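Local coordinates for protein glycerol dehydrogenase (Bacillus coagulans, PDB 6CSJ) that probably oxidises glycerol and related polyols as an iron-containing-type alcohol dehydrogenase, and in this double mutant has acquired D-lactate dehydrogenase activity, at residues A[152-165]-A[221-234]. The protein carries 2 engineered substitutions. Numbering follows the deposited sequence.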
loop_
_atom_site.group_PDB
_atom_site.type_symbol
_atom_site.label_atom_id
_atom_site.label_comp_id
_atom_site.label_asym_id
_atom_site.label_seq_id
_atom_site.Cartn_x
_atom_site.Cartn_y
_atom_site.Cartn_z
ATOM N N MET A 152 -4.187 1.324 -13.350
ATOM C CA MET A 152 -2.725 1.269 -13.288
ATOM C C MET A 152 -2.127 1.472 -14.690
ATOM O O MET A 152 -2.154 0.565 -15.534
ATOM C CB MET A 152 -2.252 -0.078 -12.707
ATOM C CG MET A 152 -2.870 -0.482 -11.379
ATOM S SD MET A 152 -2.719 0.734 -10.053
ATOM C CE MET A 152 -1.002 0.560 -9.569
ATOM N N ASP A 153 -1.605 2.674 -14.934
ATOM C CA ASP A 153 -0.898 2.985 -16.175
ATOM C C ASP A 153 0.541 2.556 -15.976
ATOM O O ASP A 153 1.334 3.270 -15.354
ATOM C CB ASP A 153 -0.990 4.482 -16.498
ATOM C CG ASP A 153 -0.530 4.818 -17.920
ATOM O OD1 ASP A 153 0.488 4.264 -18.395
ATOM O OD2 ASP A 153 -1.205 5.649 -18.560
ATOM N N THR A 154 0.874 1.378 -16.492
ATOM C CA THR A 154 2.171 0.763 -16.222
ATOM C C THR A 154 3.326 1.531 -16.858
ATOM O O THR A 154 4.444 1.488 -16.348
ATOM C CB THR A 154 2.191 -0.701 -16.675
ATOM O OG1 THR A 154 1.854 -0.789 -18.056
ATOM C CG2 THR A 154 1.181 -1.488 -15.878
ATOM N N LYS A 155 3.050 2.247 -17.950
ATOM C CA LYS A 155 4.046 3.094 -18.596
ATOM C C LYS A 155 4.407 4.274 -17.707
ATOM O O LYS A 155 5.578 4.564 -17.509
ATOM C CB LYS A 155 3.528 3.597 -19.950
ATOM C CG LYS A 155 4.575 4.283 -20.812
ATOM C CD LYS A 155 3.932 5.155 -21.893
ATOM C CE LYS A 155 4.960 5.606 -22.909
ATOM N NZ LYS A 155 4.317 5.977 -24.199
ATOM N N VAL A 156 3.401 4.951 -17.164
ATOM C CA VAL A 156 3.640 6.043 -16.218
ATOM C C VAL A 156 4.343 5.520 -14.963
ATOM O O VAL A 156 5.317 6.126 -14.518
ATOM C CB VAL A 156 2.339 6.791 -15.855
ATOM C CG1 VAL A 156 2.569 7.780 -14.711
ATOM C CG2 VAL A 156 1.783 7.502 -17.083
ATOM N N ILE A 157 3.873 4.390 -14.430
ATOM C CA ILE A 157 4.435 3.804 -13.200
ATOM C C ILE A 157 5.911 3.424 -13.343
ATOM O O ILE A 157 6.702 3.641 -12.416
ATOM C CB ILE A 157 3.606 2.588 -12.711
ATOM C CG1 ILE A 157 2.231 3.059 -12.214
ATOM C CG2 ILE A 157 4.322 1.810 -11.600
ATOM C CD1 ILE A 157 1.174 1.985 -12.247
ATOM N N ALA A 158 6.277 2.878 -14.498
ATOM C CA ALA A 158 7.662 2.495 -14.751
ATOM C C ALA A 158 8.631 3.691 -14.781
ATOM O O ALA A 158 9.821 3.506 -14.556
ATOM C CB ALA A 158 7.766 1.686 -16.045
ATOM N N SER A 159 8.140 4.903 -15.053
ATOM C CA SER A 159 8.989 6.112 -15.001
ATOM C C SER A 159 9.408 6.529 -13.572
ATOM O O SER A 159 10.346 7.318 -13.415
ATOM C CB SER A 159 8.337 7.301 -15.718
ATOM O OG SER A 159 7.474 8.021 -14.854
ATOM N N ALA A 160 8.728 6.013 -12.542
ATOM C CA ALA A 160 9.130 6.242 -11.140
ATOM C C ALA A 160 10.454 5.547 -10.796
ATOM O O ALA A 160 10.808 4.572 -11.438
ATOM C CB ALA A 160 8.033 5.768 -10.195
ATOM N N PRO A 161 11.189 6.048 -9.787
ATOM C CA PRO A 161 12.408 5.336 -9.343
ATOM C C PRO A 161 12.110 3.899 -8.883
ATOM O O PRO A 161 11.088 3.670 -8.232
ATOM C CB PRO A 161 12.904 6.174 -8.151
ATOM C CG PRO A 161 12.311 7.520 -8.339
ATOM C CD PRO A 161 11.004 7.332 -9.078
ATOM N N ALA A 162 12.995 2.962 -9.222
ATOM C CA ALA A 162 12.781 1.540 -8.925
ATOM C C ALA A 162 12.680 1.236 -7.427
ATOM O O ALA A 162 12.010 0.281 -7.027
ATOM C CB ALA A 162 13.859 0.684 -9.572
ATOM N N ARG A 163 13.336 2.051 -6.608
ATOM C CA ARG A 163 13.204 1.953 -5.157
ATOM C C ARG A 163 11.737 1.890 -4.699
ATOM O O ARG A 163 11.412 1.160 -3.755
ATOM C CB ARG A 163 13.902 3.138 -4.468
ATOM C CG ARG A 163 13.957 2.983 -2.960
ATOM C CD ARG A 163 14.601 4.153 -2.269
ATOM N NE ARG A 163 14.460 3.989 -0.824
ATOM C CZ ARG A 163 14.553 4.958 0.081
ATOM N NH1 ARG A 163 14.794 6.210 -0.274
ATOM N NH2 ARG A 163 14.394 4.661 1.372
ATOM N N LEU A 164 10.878 2.663 -5.360
ATOM C CA LEU A 164 9.451 2.684 -5.044
ATOM C C LEU A 164 8.730 1.388 -5.423
ATOM O O LEU A 164 7.837 0.948 -4.691
ATOM C CB LEU A 164 8.766 3.892 -5.686
ATOM C CG LEU A 164 9.050 5.249 -5.010
ATOM C CD1 LEU A 164 8.655 6.400 -5.930
ATOM C CD2 LEU A 164 8.330 5.376 -3.661
ATOM N N LEU A 165 9.098 0.781 -6.548
ATOM C CA LEU A 165 8.502 -0.500 -6.949
ATOM C C LEU A 165 8.944 -1.605 -5.982
ATOM O O LEU A 165 8.130 -2.447 -5.575
ATOM C CB LEU A 165 8.881 -0.882 -8.392
ATOM C CG LEU A 165 8.116 -2.092 -8.953
ATOM C CD1 LEU A 165 6.649 -1.764 -9.207
ATOM C CD2 LEU A 165 8.769 -2.589 -10.227
ATOM N N ALA A 221 12.622 -2.432 -14.239
ATOM C CA ALA A 221 12.156 -1.146 -13.680
ATOM C C ALA A 221 13.286 -0.164 -13.356
ATOM O O ALA A 221 13.081 1.035 -13.429
ATOM C CB ALA A 221 11.288 -1.370 -12.451
ATOM N N GLU A 222 14.467 -0.668 -13.013
ATOM C CA GLU A 222 15.678 0.156 -12.880
ATOM C C GLU A 222 16.009 0.984 -14.129
ATOM O O GLU A 222 16.607 2.045 -14.005
ATOM C CB GLU A 222 16.897 -0.726 -12.600
ATOM C CG GLU A 222 17.012 -1.201 -11.171
ATOM C CD GLU A 222 18.188 -2.132 -10.951
ATOM O OE1 GLU A 222 18.596 -2.856 -11.899
ATOM O OE2 GLU A 222 18.701 -2.138 -9.820
ATOM N N LYS A 223 15.667 0.470 -15.309
ATOM C CA LYS A 223 15.865 1.173 -16.579
ATOM C C LYS A 223 14.566 1.827 -17.060
ATOM O O LYS A 223 14.466 2.253 -18.211
ATOM C CB LYS A 223 16.367 0.196 -17.640
ATOM C CG LYS A 223 17.667 -0.491 -17.312
ATOM C CD LYS A 223 18.812 0.496 -17.318
ATOM C CE LYS A 223 20.170 -0.211 -17.353
ATOM N NZ LYS A 223 20.579 -0.805 -16.043
ATOM N N HIS A 224 13.577 1.901 -16.175
ATOM C CA HIS A 224 12.272 2.471 -16.462
ATOM C C HIS A 224 11.543 1.802 -17.625
ATOM O O HIS A 224 10.834 2.453 -18.376
ATOM C CB HIS A 224 12.390 3.998 -16.625
ATOM C CG HIS A 224 13.080 4.658 -15.473
ATOM N ND1 HIS A 224 12.512 4.751 -14.218
ATOM C CD2 HIS A 224 14.316 5.201 -15.365
ATOM C CE1 HIS A 224 13.359 5.339 -13.390
ATOM N NE2 HIS A 224 14.458 5.632 -14.065
ATOM N N LEU A 225 11.691 0.483 -17.723
ATOM C CA LEU A 225 11.102 -0.307 -18.799
ATOM C C LEU A 225 10.028 -1.236 -18.262
ATOM O O LEU A 225 10.104 -1.689 -17.127
ATOM C CB LEU A 225 12.184 -1.141 -19.483
ATOM C CG LEU A 225 13.398 -0.356 -19.987
ATOM C CD1 LEU A 225 14.558 -1.292 -20.322
ATOM C CD2 LEU A 225 13.027 0.532 -21.181
ATOM N N VAL A 226 9.039 -1.519 -19.104
ATOM C CA VAL A 226 7.926 -2.393 -18.763
ATOM C C VAL A 226 8.066 -3.726 -19.486
ATOM O O VAL A 226 7.976 -3.780 -20.717
ATOM C CB VAL A 226 6.580 -1.765 -19.163
ATOM C CG1 VAL A 226 5.414 -2.684 -18.761
ATOM C CG2 VAL A 226 6.444 -0.370 -18.551
ATOM N N THR A 227 8.294 -4.788 -18.716
ATOM C CA THR A 227 8.168 -6.171 -19.188
ATOM C C THR A 227 6.959 -6.817 -18.512
ATOM O O THR A 227 6.390 -6.253 -17.579
ATOM C CB THR A 227 9.411 -6.992 -18.840
ATOM O OG1 THR A 227 9.537 -7.089 -17.415
ATOM C CG2 THR A 227 10.677 -6.352 -19.425
ATOM N N GLU A 228 6.596 -8.018 -18.951
ATOM C CA GLU A 228 5.505 -8.767 -18.322
ATOM C C GLU A 228 5.772 -9.089 -16.830
ATOM O O GLU A 228 4.831 -9.243 -16.043
ATOM C CB GLU A 228 5.201 -10.025 -19.139
ATOM C CG GLU A 228 4.164 -10.986 -18.566
ATOM C CD GLU A 228 2.778 -10.384 -18.398
ATOM O OE1 GLU A 228 2.489 -9.311 -18.946
ATOM O OE2 GLU A 228 1.952 -10.990 -17.715
ATOM N N ALA A 229 7.044 -9.168 -16.438
ATOM C CA ALA A 229 7.404 -9.322 -15.031
ATOM C C ALA A 229 6.987 -8.091 -14.244
ATOM O O ALA A 229 6.479 -8.210 -13.132
ATOM C CB ALA A 229 8.894 -9.569 -14.868
ATOM N N VAL A 230 7.207 -6.913 -14.827
ATOM C CA VAL A 230 6.786 -5.658 -14.197
ATOM C C VAL A 230 5.263 -5.609 -14.113
ATOM O O VAL A 230 4.730 -5.223 -13.086
ATOM C CB VAL A 230 7.361 -4.419 -14.923
ATOM C CG1 VAL A 230 6.825 -3.134 -14.306
ATOM C CG2 VAL A 230 8.875 -4.432 -14.834
ATOM N N GLU A 231 4.578 -6.029 -15.177
ATOM C CA GLU A 231 3.112 -6.129 -15.176
ATOM C C GLU A 231 2.597 -7.012 -14.039
ATOM O O GLU A 231 1.675 -6.623 -13.328
ATOM C CB GLU A 231 2.570 -6.642 -16.527
ATOM C CG GLU A 231 2.776 -5.691 -17.716
ATOM C CD GLU A 231 1.769 -4.542 -17.817
ATOM O OE1 GLU A 231 0.661 -4.622 -17.239
ATOM O OE2 GLU A 231 2.097 -3.543 -18.502
ATOM N N LYS A 232 3.200 -8.185 -13.849
ATOM C CA LYS A 232 2.743 -9.100 -12.797
ATOM C C LYS A 232 2.992 -8.561 -11.390
ATOM O O LYS A 232 2.163 -8.762 -10.500
ATOM C CB LYS A 232 3.391 -10.475 -12.949
ATOM C CG LYS A 232 2.792 -11.302 -14.062
ATOM C CD LYS A 232 3.490 -12.640 -14.154
ATOM C CE LYS A 232 3.027 -13.472 -15.337
ATOM N NZ LYS A 232 4.089 -14.458 -15.672
ATOM N N ILE A 233 4.134 -7.895 -11.202
ATOM C CA ILE A 233 4.486 -7.292 -9.921
ATOM C C ILE A 233 3.569 -6.115 -9.591
ATOM O O ILE A 233 3.162 -5.963 -8.444
ATOM C CB ILE A 233 5.980 -6.883 -9.876
ATOM C CG1 ILE A 233 6.860 -8.123 -9.640
ATOM C CG2 ILE A 233 6.271 -5.821 -8.818
ATOM C CD1 ILE A 233 6.635 -8.869 -8.329
ATOM N N ILE A 234 3.240 -5.290 -10.581
ATOM C CA ILE A 234 2.305 -4.186 -10.358
ATOM C C ILE A 234 0.939 -4.718 -9.914
ATOM O O ILE A 234 0.359 -4.188 -8.972
ATOM C CB ILE A 234 2.227 -3.251 -11.591
ATOM C CG1 ILE A 234 3.524 -2.411 -11.642
ATOM C CG2 ILE A 234 0.998 -2.352 -11.517
ATOM C CD1 ILE A 234 3.687 -1.558 -12.879
#
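A Schellman motif ends helix 197-221, and its C-prime residue, His224, grips Ala158 in the run from helix 154-158 to helix 162-173. His224 ND1 donates to Ala158 O at 3.0 Å. The oxygen lies in the ring plane, and the N-H...O angle is 148°. With CG anti to the carbonyl carbon, the ring lays its ND1 and CE1 edge against Ala158 O and Ala160 O, with Pro161 CA near CE1. His224 CA also makes a CA-H...O contact with Ala158 O, which is thus approached from both backbone and ring. The contact joins the C-terminal end of strand 149-153, which lies next to the outer strand 10-14 of the parallel sheet, to the helical part of this dehydrogenase fold. Helices 154-158 and 228-234 run at 94° to each other. At the far end Thr154 OG1 donates to Glu231 OE2 at 2.8 Å, on the syn side and 31° out of the carboxylate plane. The glutamate bends at chi2 and crosses the threonine at about a right angle.

The rest of the contact is largely apolar. Val226 CG2 sits 3.5 Å from Ala158 CB. Ile234 CD1 meets Ile157 CG2 tip to tip at 3.7 Å, while Ile234 CG2 touches Met152 CE. Leu165 splits its branches: CD1 lies across Ile234 CG1 at 4.0 Å and also reaches Ile233 CG2, and CD2 rests 3.6 Å from Ala221 CB.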